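Local coordinates for ORF10 (PDB 6RIW), which probably carries out the chain-extending condensation step of polyunsaturated fatty acid synthesis, as the ketosynthase-chain length factor didomain of a larger synthase protein, at residues A[537-542]-A[560-565]; A[533-538]-A[553-558]; A[273-278]-A[452-457]. All coordinates share one frame; numbering follows the deposited sequence.

Interaction 1: A[537-542]-A[560-565]; sequences FLRFKV and VADNAA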
ATOM      1  N   PHE A 537     -15.123 -15.982 -14.268  1.00 34.45           N
ATOM      2  CA  PHE A 537     -14.411 -15.021 -15.112  1.00 35.20           C
ATOM      3  C   PHE A 537     -15.358 -14.032 -15.775  1.00 39.70           C
ATOM      4  O   PHE A 537     -14.953 -12.908 -16.094  1.00 40.13           O
ATOM      5  CB  PHE A 537     -13.602 -15.748 -16.187  1.00 41.16           C
ATOM      6  CG  PHE A 537     -12.226 -16.170 -15.746  1.00 44.63           C
ATOM      7  CD1 PHE A 537     -11.991 -16.579 -14.444  1.00 46.23           C
ATOM      8  CD2 PHE A 537     -11.169 -16.179 -16.645  1.00 50.13           C
ATOM      9  CE1 PHE A 537     -10.725 -16.978 -14.044  1.00 44.24           C
ATOM     10  CE2 PHE A 537      -9.898 -16.576 -16.254  1.00 48.85           C
ATOM     11  CZ  PHE A 537      -9.676 -16.974 -14.951  1.00 49.02           C
ATOM     12  N   LEU A 538     -16.616 -14.429 -15.989  1.00 33.81           N
ATOM     13  CA  LEU A 538     -17.587 -13.539 -16.622  1.00 37.58           C
ATOM     14  C   LEU A 538     -17.894 -12.335 -15.740  1.00 38.26           C
ATOM     15  O   LEU A 538     -17.829 -11.188 -16.194  1.00 39.25           O
ATOM     16  CB  LEU A 538     -18.879 -14.299 -16.933  1.00 38.99           C
ATOM     17  CG  LEU A 538     -18.912 -15.180 -18.187  1.00 42.35           C
ATOM     18  CD1 LEU A 538     -20.334 -15.304 -18.705  1.00 44.43           C
ATOM     19  CD2 LEU A 538     -17.975 -14.626 -19.258  1.00 38.81           C
ATOM     20  N   ARG A 539     -18.239 -12.579 -14.477  1.00 34.07           N
ATOM     21  CA  ARG A 539     -18.626 -11.486 -13.593  1.00 36.83           C
ATOM     22  C   ARG A 539     -17.461 -10.557 -13.286  1.00 36.02           C
ATOM     23  O   ARG A 539     -17.658  -9.346 -13.136  1.00 36.94           O
ATOM     24  CB  ARG A 539     -19.206 -12.046 -12.302  1.00 31.61           C
ATOM     25  CG  ARG A 539     -19.356 -11.012 -11.202  1.00 34.60           C
ATOM     26  CD  ARG A 539     -20.607 -11.255 -10.407  1.00 33.28           C
ATOM     27  NE  ARG A 539     -20.810 -10.248  -9.379  1.00 28.84           N
ATOM     28  CZ  ARG A 539     -21.575  -9.174  -9.533  1.00 29.58           C
ATOM     29  NH1 ARG A 539     -22.204  -8.963 -10.691  1.00 28.63           N
ATOM     30  NH2 ARG A 539     -21.712  -8.314  -8.532  1.00 25.26           N
ATOM     31  N   PHE A 540     -16.246 -11.087 -13.207  1.00 32.96           N
ATOM     32  CA  PHE A 540     -15.097 -10.313 -12.767  1.00 36.40           C
ATOM     33  C   PHE A 540     -14.194  -9.847 -13.911  1.00 42.73           C
ATOM     34  O   PHE A 540     -13.153  -9.236 -13.646  1.00 41.49           O
ATOM     35  CB  PHE A 540     -14.300 -11.130 -11.740  1.00 28.73           C
ATOM     36  CG  PHE A 540     -15.045 -11.341 -10.453  1.00 28.75           C
ATOM     37  CD1 PHE A 540     -15.280 -10.273  -9.603  1.00 30.21           C
ATOM     38  CD2 PHE A 540     -15.554 -12.580 -10.119  1.00 31.37           C
ATOM     39  CE1 PHE A 540     -15.986 -10.438  -8.421  1.00 26.12           C
ATOM     40  CE2 PHE A 540     -16.259 -12.758  -8.941  1.00 31.46           C
ATOM     41  CZ  PHE A 540     -16.474 -11.672  -8.087  1.00 25.99           C
ATOM     42  N   LYS A 541     -14.559 -10.121 -15.168  1.00 43.12           N
ATOM     43  CA  LYS A 541     -13.867  -9.557 -16.337  1.00 44.04           C
ATOM     44  C   LYS A 541     -12.389  -9.946 -16.370  1.00 49.84           C
ATOM     45  O   LYS A 541     -11.524  -9.133 -16.704  1.00 54.31           O
ATOM     46  CB  LYS A 541     -14.010  -8.028 -16.395  1.00 44.26           C
ATOM     47  CG  LYS A 541     -15.419  -7.493 -16.719  1.00 42.87           C
ATOM     48  CD  LYS A 541     -16.374  -7.657 -15.545  1.00 47.80           C
ATOM     49  CE  LYS A 541     -17.812  -7.909 -15.984  1.00 45.81           C
ATOM     50  NZ  LYS A 541     -18.768  -7.786 -14.827  1.00 41.56           N
ATOM     51  N   VAL A 542     -12.089 -11.193 -16.030  1.00 45.48           N
ATOM     52  CA  VAL A 542     -10.707 -11.662 -16.043  1.00 47.29           C
ATOM     53  C   VAL A 542     -10.274 -12.038 -17.466  1.00 53.77           C
ATOM     54  O   VAL A 542     -11.041 -12.634 -18.226  1.00 50.72           O
ATOM     55  CB  VAL A 542     -10.524 -12.848 -15.082  1.00 48.51           C
ATOM     56  CG1 VAL A 542      -9.044 -13.048 -14.745  1.00 46.30           C
ATOM     57  CG2 VAL A 542     -11.342 -12.624 -13.819  1.00 47.10           C
ATOM     58  N   VAL A 560     -14.439 -12.284  -2.162  1.00 13.01           N
ATOM     59  CA  VAL A 560     -15.058 -12.151  -0.841  1.00 14.85           C
ATOM     60  C   VAL A 560     -15.766 -10.807  -0.712  1.00 14.46           C
ATOM     61  O   VAL A 560     -16.826 -10.717  -0.077  1.00 14.84           O
ATOM     62  CB  VAL A 560     -14.051 -12.376   0.310  1.00 15.27           C
ATOM     63  CG1 VAL A 560     -13.506 -13.806   0.295  1.00 15.45           C
ATOM     64  CG2 VAL A 560     -12.891 -11.331   0.305  1.00 12.24           C
ATOM     65  N   ALA A 561     -15.204  -9.748  -1.303  1.00 12.07           N
ATOM     66  CA  ALA A 561     -15.839  -8.432  -1.220  1.00 12.72           C
ATOM     67  C   ALA A 561     -17.174  -8.428  -1.951  1.00 15.36           C
ATOM     68  O   ALA A 561     -18.171  -7.895  -1.446  1.00 14.30           O
ATOM     69  CB  ALA A 561     -14.934  -7.341  -1.814  1.00 13.50           C
ATOM     70  N   ASP A 562     -17.203  -9.026  -3.141  1.00 15.86           N
ATOM     71  CA  ASP A 562     -18.444  -9.147  -3.909  1.00 17.37           C
ATOM     72  C   ASP A 562     -19.505  -9.901  -3.117  1.00 16.67           C
ATOM     73  O   ASP A 562     -20.665  -9.479  -3.054  1.00 16.88           O
ATOM     74  CB  ASP A 562     -18.154  -9.863  -5.230  1.00 16.87           C
ATOM     75  CG  ASP A 562     -19.331  -9.806  -6.209  1.00 19.81           C
ATOM     76  OD1 ASP A 562     -19.883  -8.713  -6.440  1.00 21.34           O
ATOM     77  OD2 ASP A 562     -19.677 -10.872  -6.758  1.00 22.55           O
ATOM     78  N   ASN A 563     -19.120 -11.021  -2.499  1.00 14.57           N
ATOM     79  CA  ASN A 563     -20.072 -11.819  -1.732  1.00 17.19           C
ATOM     80  C   ASN A 563     -20.564 -11.065  -0.500  1.00 19.50           C
ATOM     81  O   ASN A 563     -21.764 -11.089  -0.187  1.00 18.82           O
ATOM     82  CB  ASN A 563     -19.438 -13.156  -1.329  1.00 16.76           C
ATOM     83  CG  ASN A 563     -19.291 -14.099  -2.500  1.00 22.84           C
ATOM     84  OD1 ASN A 563     -19.975 -13.953  -3.511  1.00 25.02           O
ATOM     85  ND2 ASN A 563     -18.402 -15.074  -2.373  1.00 22.57           N
ATOM     86  N   ALA A 564     -19.661 -10.366   0.201  1.00 14.21           N
ATOM     87  CA  ALA A 564     -20.083  -9.581   1.356  1.00 14.66           C
ATOM     88  C   ALA A 564     -21.047  -8.462   0.942  1.00 16.28           C
ATOM     89  O   ALA A 564     -22.020  -8.173   1.653  1.00 14.68           O
ATOM     90  CB  ALA A 564     -18.851  -9.017   2.088  1.00 12.10           C
ATOM     91  N   ALA A 565     -20.798  -7.833  -0.213  1.00 14.96           N
ATOM     92  CA  ALA A 565     -21.666  -6.753  -0.683  1.00 17.20           C
ATOM     93  C   ALA A 565     -23.066  -7.271  -0.979  1.00 17.82           C
ATOM     94  O   ALA A 565     -24.064  -6.621  -0.637  1.00 17.86           O
ATOM     95  CB  ALA A 565     -21.070  -6.097  -1.928  1.00 16.19           C
TER

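Interaction 2: A[533-538]-A[553-558]; sequences LDIDFL and QQLMMM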
ATOM      1  N   LEU A 533      -8.623 -21.409  -5.963  1.00 22.53           N
ATOM      2  CA  LEU A 533      -9.943 -20.805  -5.884  1.00 26.30           C
ATOM      3  C   LEU A 533     -10.684 -21.015  -7.198  1.00 27.78           C
ATOM      4  O   LEU A 533     -10.071 -21.093  -8.267  1.00 26.03           O
ATOM      5  CB  LEU A 533      -9.851 -19.315  -5.566  1.00 28.28           C
ATOM      6  CG  LEU A 533      -8.908 -18.582  -6.517  1.00 29.24           C
ATOM      7  CD1 LEU A 533      -9.707 -17.860  -7.594  1.00 36.59           C
ATOM      8  CD2 LEU A 533      -8.053 -17.597  -5.772  1.00 29.75           C
ATOM      9  N   ASP A 534     -12.008 -21.103  -7.107  1.00 28.47           N
ATOM     10  CA  ASP A 534     -12.894 -21.089  -8.268  1.00 30.82           C
ATOM     11  C   ASP A 534     -13.533 -19.710  -8.384  1.00 27.68           C
ATOM     12  O   ASP A 534     -14.104 -19.205  -7.411  1.00 28.69           O
ATOM     13  CB  ASP A 534     -13.996 -22.140  -8.140  1.00 33.27           C
ATOM     14  CG  ASP A 534     -13.466 -23.535  -7.868  1.00 40.75           C
ATOM     15  OD1 ASP A 534     -12.228 -23.733  -7.801  1.00 39.36           O
ATOM     16  OD2 ASP A 534     -14.312 -24.444  -7.714  1.00 46.43           O
ATOM     17  N   ILE A 535     -13.452 -19.107  -9.566  1.00 27.15           N
ATOM     18  CA  ILE A 535     -13.961 -17.754  -9.753  1.00 31.40           C
ATOM     19  C   ILE A 535     -14.661 -17.662 -11.105  1.00 30.86           C
ATOM     20  O   ILE A 535     -14.242 -18.294 -12.079  1.00 31.61           O
ATOM     21  CB  ILE A 535     -12.822 -16.717  -9.618  1.00 31.70           C
ATOM     22  CG1 ILE A 535     -13.375 -15.295  -9.498  1.00 34.81           C
ATOM     23  CG2 ILE A 535     -11.830 -16.835 -10.758  1.00 30.37           C
ATOM     24  CD1 ILE A 535     -12.487 -14.370  -8.646  1.00 29.28           C
ATOM     25  N   ASP A 536     -15.737 -16.877 -11.156  1.00 30.63           N
ATOM     26  CA  ASP A 536     -16.510 -16.669 -12.385  1.00 35.72           C
ATOM     27  C   ASP A 536     -15.840 -15.577 -13.208  1.00 34.83           C
ATOM     28  O   ASP A 536     -15.988 -14.390 -12.916  1.00 34.09           O
ATOM     29  CB  ASP A 536     -17.954 -16.298 -12.057  1.00 34.26           C
ATOM     30  CG  ASP A 536     -18.734 -15.803 -13.282  1.00 37.95           C
ATOM     31  OD1 ASP A 536     -18.329 -16.091 -14.426  1.00 38.11           O
ATOM     32  OD2 ASP A 536     -19.768 -15.132 -13.094  1.00 39.29           O
ATOM     33  N   PHE A 537     -15.123 -15.982 -14.268  1.00 34.45           N
ATOM     34  CA  PHE A 537     -14.411 -15.021 -15.112  1.00 35.20           C
ATOM     35  C   PHE A 537     -15.358 -14.032 -15.775  1.00 39.70           C
ATOM     36  O   PHE A 537     -14.953 -12.908 -16.094  1.00 40.13           O
ATOM     37  CB  PHE A 537     -13.602 -15.748 -16.187  1.00 41.16           C
ATOM     38  CG  PHE A 537     -12.226 -16.170 -15.746  1.00 44.63           C
ATOM     39  CD1 PHE A 537     -11.991 -16.579 -14.444  1.00 46.23           C
ATOM     40  CD2 PHE A 537     -11.169 -16.179 -16.645  1.00 50.13           C
ATOM     41  CE1 PHE A 537     -10.725 -16.978 -14.044  1.00 44.24           C
ATOM     42  CE2 PHE A 537      -9.898 -16.576 -16.254  1.00 48.85           C
ATOM     43  CZ  PHE A 537      -9.676 -16.974 -14.951  1.00 49.02           C
ATOM     44  N   LEU A 538     -16.616 -14.429 -15.989  1.00 33.81           N
ATOM     45  CA  LEU A 538     -17.587 -13.539 -16.622  1.00 37.58           C
ATOM     46  C   LEU A 538     -17.894 -12.335 -15.740  1.00 38.26           C
ATOM     47  O   LEU A 538     -17.829 -11.188 -16.194  1.00 39.25           O
ATOM     48  CB  LEU A 538     -18.879 -14.299 -16.933  1.00 38.99           C
ATOM     49  CG  LEU A 538     -18.912 -15.180 -18.187  1.00 42.35           C
ATOM     50  CD1 LEU A 538     -20.334 -15.304 -18.705  1.00 44.43           C
ATOM     51  CD2 LEU A 538     -17.975 -14.626 -19.258  1.00 38.81           C
ATOM     52  N   GLN A 553      -3.902 -12.716  -5.093  1.00 14.97           N
ATOM     53  CA  GLN A 553      -4.219 -11.717  -4.062  1.00 15.70           C
ATOM     54  C   GLN A 553      -5.431 -10.870  -4.462  1.00 18.11           C
ATOM     55  O   GLN A 553      -6.333 -10.617  -3.650  1.00 15.65           O
ATOM     56  CB  GLN A 553      -3.008 -10.809  -3.787  1.00 16.93           C
ATOM     57  CG  GLN A 553      -3.244  -9.809  -2.606  1.00 19.73           C
ATOM     58  CD  GLN A 553      -2.182  -8.722  -2.494  1.00 18.26           C
ATOM     59  OE1 GLN A 553      -1.844  -8.058  -3.477  1.00 20.54           O
ATOM     60  NE2 GLN A 553      -1.668  -8.515  -1.279  1.00 21.02           N
ATOM     61  N   GLN A 554      -5.477 -10.432  -5.719  1.00 13.20           N
ATOM     62  CA  GLN A 554      -6.587  -9.588  -6.151  1.00 15.62           C
ATOM     63  C   GLN A 554      -7.853 -10.405  -6.394  1.00 17.88           C
ATOM     64  O   GLN A 554      -8.948  -9.975  -6.020  1.00 17.38           O
ATOM     65  CB  GLN A 554      -6.180  -8.797  -7.392  1.00 17.44           C
ATOM     66  CG  GLN A 554      -5.027  -7.812  -7.084  1.00 18.28           C
ATOM     67  CD  GLN A 554      -5.087  -6.511  -7.898  1.00 18.30           C
ATOM     68  OE1 GLN A 554      -5.831  -6.400  -8.882  1.00 20.79           O
ATOM     69  NE2 GLN A 554      -4.289  -5.516  -7.482  1.00 17.19           N
ATOM     70  N   LEU A 555      -7.730 -11.601  -6.975  1.00 14.50           N
ATOM     71  CA  LEU A 555      -8.929 -12.404  -7.224  1.00 17.55           C
ATOM     72  C   LEU A 555      -9.604 -12.819  -5.920  1.00 17.07           C
ATOM     73  O   LEU A 555     -10.836 -12.796  -5.812  1.00 17.14           O
ATOM     74  CB  LEU A 555      -8.565 -13.643  -8.042  1.00 18.03           C
ATOM     75  CG  LEU A 555      -8.082 -13.307  -9.451  1.00 19.40           C
ATOM     76  CD1 LEU A 555      -7.437 -14.509 -10.097  1.00 22.94           C
ATOM     77  CD2 LEU A 555      -9.243 -12.807 -10.273  1.00 25.95           C
ATOM     78  N   MET A 556      -8.809 -13.228  -4.927  1.00 16.26           N
ATOM     79  CA  MET A 556      -9.375 -13.625  -3.640  1.00 15.02           C
ATOM     80  C   MET A 556     -10.116 -12.475  -2.982  1.00 18.06           C
ATOM     81  O   MET A 556     -11.210 -12.675  -2.439  1.00 17.27           O
ATOM     82  CB  MET A 556      -8.286 -14.128  -2.696  1.00 19.06           C
ATOM     83  CG  MET A 556      -7.673 -15.430  -3.106  1.00 23.62           C
ATOM     84  SD  MET A 556      -8.547 -16.817  -2.368  1.00 35.76           S
ATOM     85  CE  MET A 556      -8.115 -16.622  -0.640  1.00 20.83           C
ATOM     86  N   MET A 557      -9.517 -11.271  -2.986  1.00 17.11           N
ATOM     87  CA  MET A 557     -10.162 -10.109  -2.379  1.00 15.11           C
ATOM     88  C   MET A 557     -11.454  -9.767  -3.113  1.00 16.01           C
ATOM     89  O   MET A 557     -12.470  -9.426  -2.493  1.00 15.58           O
ATOM     90  CB  MET A 557      -9.212  -8.902  -2.395  1.00 14.51           C
ATOM     91  CG  MET A 557      -9.900  -7.562  -2.057  1.00 18.30           C
ATOM     92  SD  MET A 557     -10.504  -6.678  -3.538  1.00 24.28           S
ATOM     93  CE  MET A 557     -11.710  -5.570  -2.804  1.00 20.29           C
ATOM     94  N   MET A 558     -11.432  -9.852  -4.436  1.00 13.58           N
ATOM     95  CA  MET A 558     -12.602  -9.452  -5.212  1.00 16.39           C
ATOM     96  C   MET A 558     -13.779 -10.370  -4.932  1.00 15.71           C
ATOM     97  O   MET A 558     -14.923  -9.912  -4.817  1.00 15.11           O
ATOM     98  CB  MET A 558     -12.258  -9.458  -6.701  1.00 16.53           C
ATOM     99  CG  MET A 558     -11.383  -8.283  -7.112  1.00 20.10           C
ATOM    100  SD  MET A 558     -10.429  -8.751  -8.571  1.00 31.05           S
ATOM    101  CE  MET A 558     -11.713  -8.562  -9.796  1.00 26.34           C
TER

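Interaction 3: A[273-278]-A[452-457]; sequences DAVRDG and PTQTLE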
ATOM      1  N   ASP A 273      -6.478  26.251  16.405  1.00 26.94           N
ATOM      2  CA  ASP A 273      -5.319  25.913  17.226  1.00 25.42           C
ATOM      3  C   ASP A 273      -4.051  26.553  16.675  1.00 25.91           C
ATOM      4  O   ASP A 273      -3.175  26.973  17.442  1.00 26.33           O
ATOM      5  CB  ASP A 273      -5.149  24.389  17.310  1.00 26.10           C
ATOM      6  CG  ASP A 273      -6.329  23.693  17.990  1.00 32.67           C
ATOM      7  OD1 ASP A 273      -7.148  24.378  18.647  1.00 32.47           O
ATOM      8  OD2 ASP A 273      -6.442  22.447  17.868  1.00 31.44           O
ATOM      9  N   ALA A 274      -3.929  26.633  15.346  1.00 22.46           N
ATOM     10  CA  ALA A 274      -2.729  27.218  14.756  1.00 24.18           C
ATOM     11  C   ALA A 274      -2.627  28.705  15.080  1.00 26.43           C
ATOM     12  O   ALA A 274      -1.533  29.214  15.348  1.00 25.16           O
ATOM     13  CB  ALA A 274      -2.719  27.008  13.237  1.00 25.42           C
ATOM     14  N   VAL A 275      -3.753  29.417  15.052  1.00 24.73           N
ATOM     15  CA  VAL A 275      -3.725  30.840  15.391  1.00 25.79           C
ATOM     16  C   VAL A 275      -3.458  31.023  16.878  1.00 28.37           C
ATOM     17  O   VAL A 275      -2.654  31.875  17.277  1.00 32.41           O
ATOM     18  CB  VAL A 275      -5.037  31.518  14.952  1.00 30.51           C
ATOM     19  CG1 VAL A 275      -5.131  32.926  15.523  1.00 31.31           C
ATOM     20  CG2 VAL A 275      -5.119  31.555  13.436  1.00 26.04           C
ATOM     21  N   ARG A 276      -4.094  30.199  17.717  1.00 30.15           N
ATOM     22  CA  ARG A 276      -3.881  30.271  19.161  1.00 26.57           C
ATOM     23  C   ARG A 276      -2.417  30.042  19.525  1.00 32.16           C
ATOM     24  O   ARG A 276      -1.866  30.741  20.386  1.00 28.37           O
ATOM     25  CB  ARG A 276      -4.790  29.256  19.859  1.00 30.16           C
ATOM     26  CG  ARG A 276      -4.541  29.042  21.349  1.00 34.84           C
ATOM     27  CD  ARG A 276      -5.146  27.716  21.833  1.00 36.91           C
ATOM     28  NE  ARG A 276      -4.378  26.567  21.351  1.00 37.19           N
ATOM     29  CZ  ARG A 276      -4.851  25.326  21.243  1.00 35.96           C
ATOM     30  NH1 ARG A 276      -6.095  25.046  21.603  1.00 35.77           N
ATOM     31  NH2 ARG A 276      -4.066  24.357  20.779  1.00 36.72           N
ATOM     32  N   ASP A 277      -1.760  29.089  18.863  1.00 29.27           N
ATOM     33  CA  ASP A 277      -0.407  28.696  19.241  1.00 29.65           C
ATOM     34  C   ASP A 277       0.674  29.493  18.524  1.00 26.70           C
ATOM     35  O   ASP A 277       1.858  29.268  18.790  1.00 33.14           O
ATOM     36  CB  ASP A 277      -0.197  27.191  18.991  1.00 29.03           C
ATOM     37  CG  ASP A 277      -1.135  26.315  19.827  1.00 33.79           C
ATOM     38  OD1 ASP A 277      -1.578  26.761  20.901  1.00 34.28           O
ATOM     39  OD2 ASP A 277      -1.441  25.174  19.413  1.00 33.56           O
ATOM     40  N   GLY A 278       0.309  30.412  17.631  1.00 26.95           N
ATOM     41  CA  GLY A 278       1.301  31.247  16.975  1.00 29.37           C
ATOM     42  C   GLY A 278       2.114  30.559  15.899  1.00 28.18           C
ATOM     43  O   GLY A 278       3.269  30.933  15.664  1.00 29.87           O
ATOM     44  N   PRO A 452      -2.824  32.014   3.214  1.00 24.90           N
ATOM     45  CA  PRO A 452      -2.867  31.952   4.675  1.00 25.92           C
ATOM     46  C   PRO A 452      -3.524  33.186   5.264  1.00 32.54           C
ATOM     47  O   PRO A 452      -3.444  34.284   4.711  1.00 27.99           O
ATOM     48  CB  PRO A 452      -1.389  31.877   5.075  1.00 24.64           C
ATOM     49  CG  PRO A 452      -0.652  32.434   3.914  1.00 27.97           C
ATOM     50  CD  PRO A 452      -1.445  32.075   2.701  1.00 23.73           C
ATOM     51  N   THR A 453      -4.158  32.993   6.418  1.00 31.77           N
ATOM     52  CA  THR A 453      -4.781  34.102   7.128  1.00 32.72           C
ATOM     53  C   THR A 453      -4.920  33.729   8.594  1.00 33.95           C
ATOM     54  O   THR A 453      -5.077  32.551   8.935  1.00 33.50           O
ATOM     55  CB  THR A 453      -6.155  34.457   6.544  1.00 32.26           C
ATOM     56  OG1 THR A 453      -6.744  35.516   7.310  1.00 32.96           O
ATOM     57  CG2 THR A 453      -7.082  33.246   6.576  1.00 29.78           C
ATOM     58  N   GLN A 454      -4.855  34.746   9.459  1.00 32.86           N
ATOM     59  CA  GLN A 454      -5.120  34.563  10.879  1.00 32.23           C
ATOM     60  C   GLN A 454      -6.599  34.680  11.229  1.00 31.45           C
ATOM     61  O   GLN A 454      -6.976  34.361  12.364  1.00 31.67           O
ATOM     62  CB  GLN A 454      -4.319  35.578  11.704  1.00 34.46           C
ATOM     63  CG  GLN A 454      -2.821  35.568  11.442  1.00 34.56           C
ATOM     64  CD  GLN A 454      -2.168  34.248  11.812  1.00 39.20           C
ATOM     65  OE1 GLN A 454      -2.117  33.876  12.990  1.00 44.69           O
ATOM     66  NE2 GLN A 454      -1.663  33.532  10.807  1.00 38.14           N
ATOM     67  N   THR A 455      -7.442  35.101  10.284  1.00 31.69           N
ATOM     68  CA  THR A 455      -8.858  35.333  10.546  1.00 33.53           C
ATOM     69  C   THR A 455      -9.610  34.007  10.643  1.00 31.42           C
ATOM     70  O   THR A 455      -9.602  33.212   9.698  1.00 30.77           O
ATOM     71  CB  THR A 455      -9.466  36.201   9.444  1.00 31.04           C
ATOM     72  OG1 THR A 455      -8.738  37.433   9.354  1.00 33.91           O
ATOM     73  CG2 THR A 455     -10.931  36.493   9.745  1.00 33.64           C
ATOM     74  N   LEU A 456     -10.284  33.787  11.770  1.00 28.21           N
ATOM     75  CA  LEU A 456     -11.053  32.568  11.983  1.00 34.15           C
ATOM     76  C   LEU A 456     -12.456  32.703  11.410  1.00 34.52           C
ATOM     77  O   LEU A 456     -13.022  33.798  11.359  1.00 34.10           O
ATOM     78  CB  LEU A 456     -11.145  32.234  13.472  1.00 28.49           C
ATOM     79  CG  LEU A 456      -9.806  32.032  14.181  1.00 32.31           C
ATOM     80  CD1 LEU A 456     -10.021  31.538  15.597  1.00 36.46           C
ATOM     81  CD2 LEU A 456      -8.932  31.062  13.404  1.00 31.77           C
ATOM     82  N   GLU A 457     -13.014  31.573  10.981  1.00 31.50           N
ATOM     83  CA  GLU A 457     -14.402  31.544  10.543  1.00 34.57           C
ATOM     84  C   GLU A 457     -15.322  31.689  11.742  1.00 41.07           C
ATOM     85  O   GLU A 457     -15.063  31.140  12.819  1.00 38.67           O
ATOM     86  CB  GLU A 457     -14.743  30.236   9.826  1.00 34.55           C
ATOM     87  CG  GLU A 457     -13.817  29.826   8.699  1.00 37.77           C
ATOM     88  CD  GLU A 457     -13.787  28.303   8.522  1.00 36.45           C
ATOM     89  OE1 GLU A 457     -13.144  27.596   9.355  1.00 27.18           O
ATOM     90  OE2 GLU A 457     -14.442  27.830   7.558  1.00 35.08           O
TER

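Interaction 1: A[537-542]-A[560-565]
A two-pronged salt bridge from Arg-539 to Asp-562 ties the short helix 537-540 to helix 552-567 in the second of the chain's two ketosynthase-like domains, probably the chain length factor. Arg-539 NE donates to Asp-562 OD2 at 2.9 Å and nearly straight (170°), while Arg-539 NH2 donates to Asp-562 OD1 at 2.8 Å on the syn lone pair. Both oxygens lie near the guanidinium plane, yet the two flat groups are turned 32° apart. The arginine's CG stands anti to the backbone N (chi1 167°), which sends the chain out toward the carboxylate, where the guanidinium meets it side-on. Phe-540 adds an apolar flank: its ring edge faces Asp-562 CB, 3.8 Å from CZ, and one ring face is topped by Arg-539 CG at 4.1 Å above the plane. With a lysine in place of Arg-539 the paired grip is gone, and the carboxylate would probably be held less firmly against turning. Asp-562 is buried, and its oxygens have further partners: Trp-653 NE1 at OD1 and Lys-566 NZ at OD2. With two donors on each oxygen and two cations beside it, this carboxylate is likely to stay ionised and fixed in rotation.

Interaction 2: A[533-538]-A[553-558]
Leu-533 meets Met-556 on helix 552-567, while the strand that bears it crosses the helix segment at 69° with the axes 9.7 Å apart. Leu-533 CG sits between the backbone N and the carbonyl carbon (chi1 52°), an uncommon position for leucine. The Leu-533 CD2 methyl is pressed against Met-556, 3.5 Å from its CG, tighter than usual van der Waals contact; Met-556 SD is just as close. Leu-533 CD1 reaches Leu-555 more loosely, 4.4 Å from CB. Asp-534 turns to other partners: its backbone O accepts from Gln-559 NE2 and its OD1 bonds Thr-909. Ile-535 points back at the helix, and its CD1 lies 3.6 Å from the carbonyl O of Leu-555 and 4.0 Å from that residue's CD2, the two side chains crossing at about a right angle. At Asp-536 the strand gives way to helix 537-540, for which this residue is the N-cap: OD1 accepts from Leu-538 N at 2.9 Å, and also from Leu-906 N. No hydrogen bond passes between the two segments, and all four touching residues are buried. Their joining is hydrophobic packing; the strand's polar bonds go to Gln-559, Leu-906, strand 907-911 and the 537-540 cap.

Interaction 3: A[273-278]-A[452-457]
Unusually, a single valine supplies the whole helical side of this contact, and what its methyls meet first is oxygen. Val-275, on helix 271-277, points toward the irregular chain at 452-457, and with CG1 anti to the backbone N (chi1 170°) and CG2 beside that N, both methyls touch Gln-454. Val-275 CG2 lies 3.5 Å from the backbone O of Gln-454 and 3.8 Å from its side-chain OE1, with CG1 farther from that backbone O, at 3.9 Å. The glutamine chain bends at chi2 (-63°), folding its amide back toward the helix. On the other flank Leu-456 adds an apolar contact, its CD2 being 3.8 Å from Val-275 CG2. No hydrogen bond joins the two segments; the polar link comes from Gln-271, one turn earlier, whose NE2 bonds the backbone O atoms of both Thr-453 and Thr-455. The chain between those threonines is shaped by an ST turn, in which Thr-453 OG1 accepts from Thr-455 N at 3.1 Å. The helix keeps its charges away from this contact: Arg-276 grips Asp-277 with NE to OD1 at 2.8 Å and NH2 to OD2 at 3.1 Å, while Gly-278 closes the last turn in a Schellman motif. Leu-456 has its side chain about 12 Å from the bound magnesium ion, outside the metal site of Met-1 and Lys-286. In this thiolase-like architecture, the pairing is that of a surface helix between two sheet strands, 259-270 and 283-292, with the connection leading to strand 469-478, where the second ketosynthase-like unit takes shape.

How the interactions relate
From the N terminus, interaction 3 closes first: 273-278 meets 452-457 across 173 intervening residues, tying a surface helix of the first ketosynthase-like unit to the connection toward the second. Interactions 1 and 2 follow in series, their nearest atoms about 36 and 35 Å from interaction 3. Both are short-range, and they cross rather than nest: the chain runs from 533-538 and 537-542 to 553-558 and then 560-565, returning along one helix, 552-567. The two adjoin, centres 6 Å apart, as Phe-540 CD2 packs 3.5 Å from Ile-535 CG1. Together they fasten strand 532-536 and helix 537-540 to successive turns of that helix, apolar first, then ionic.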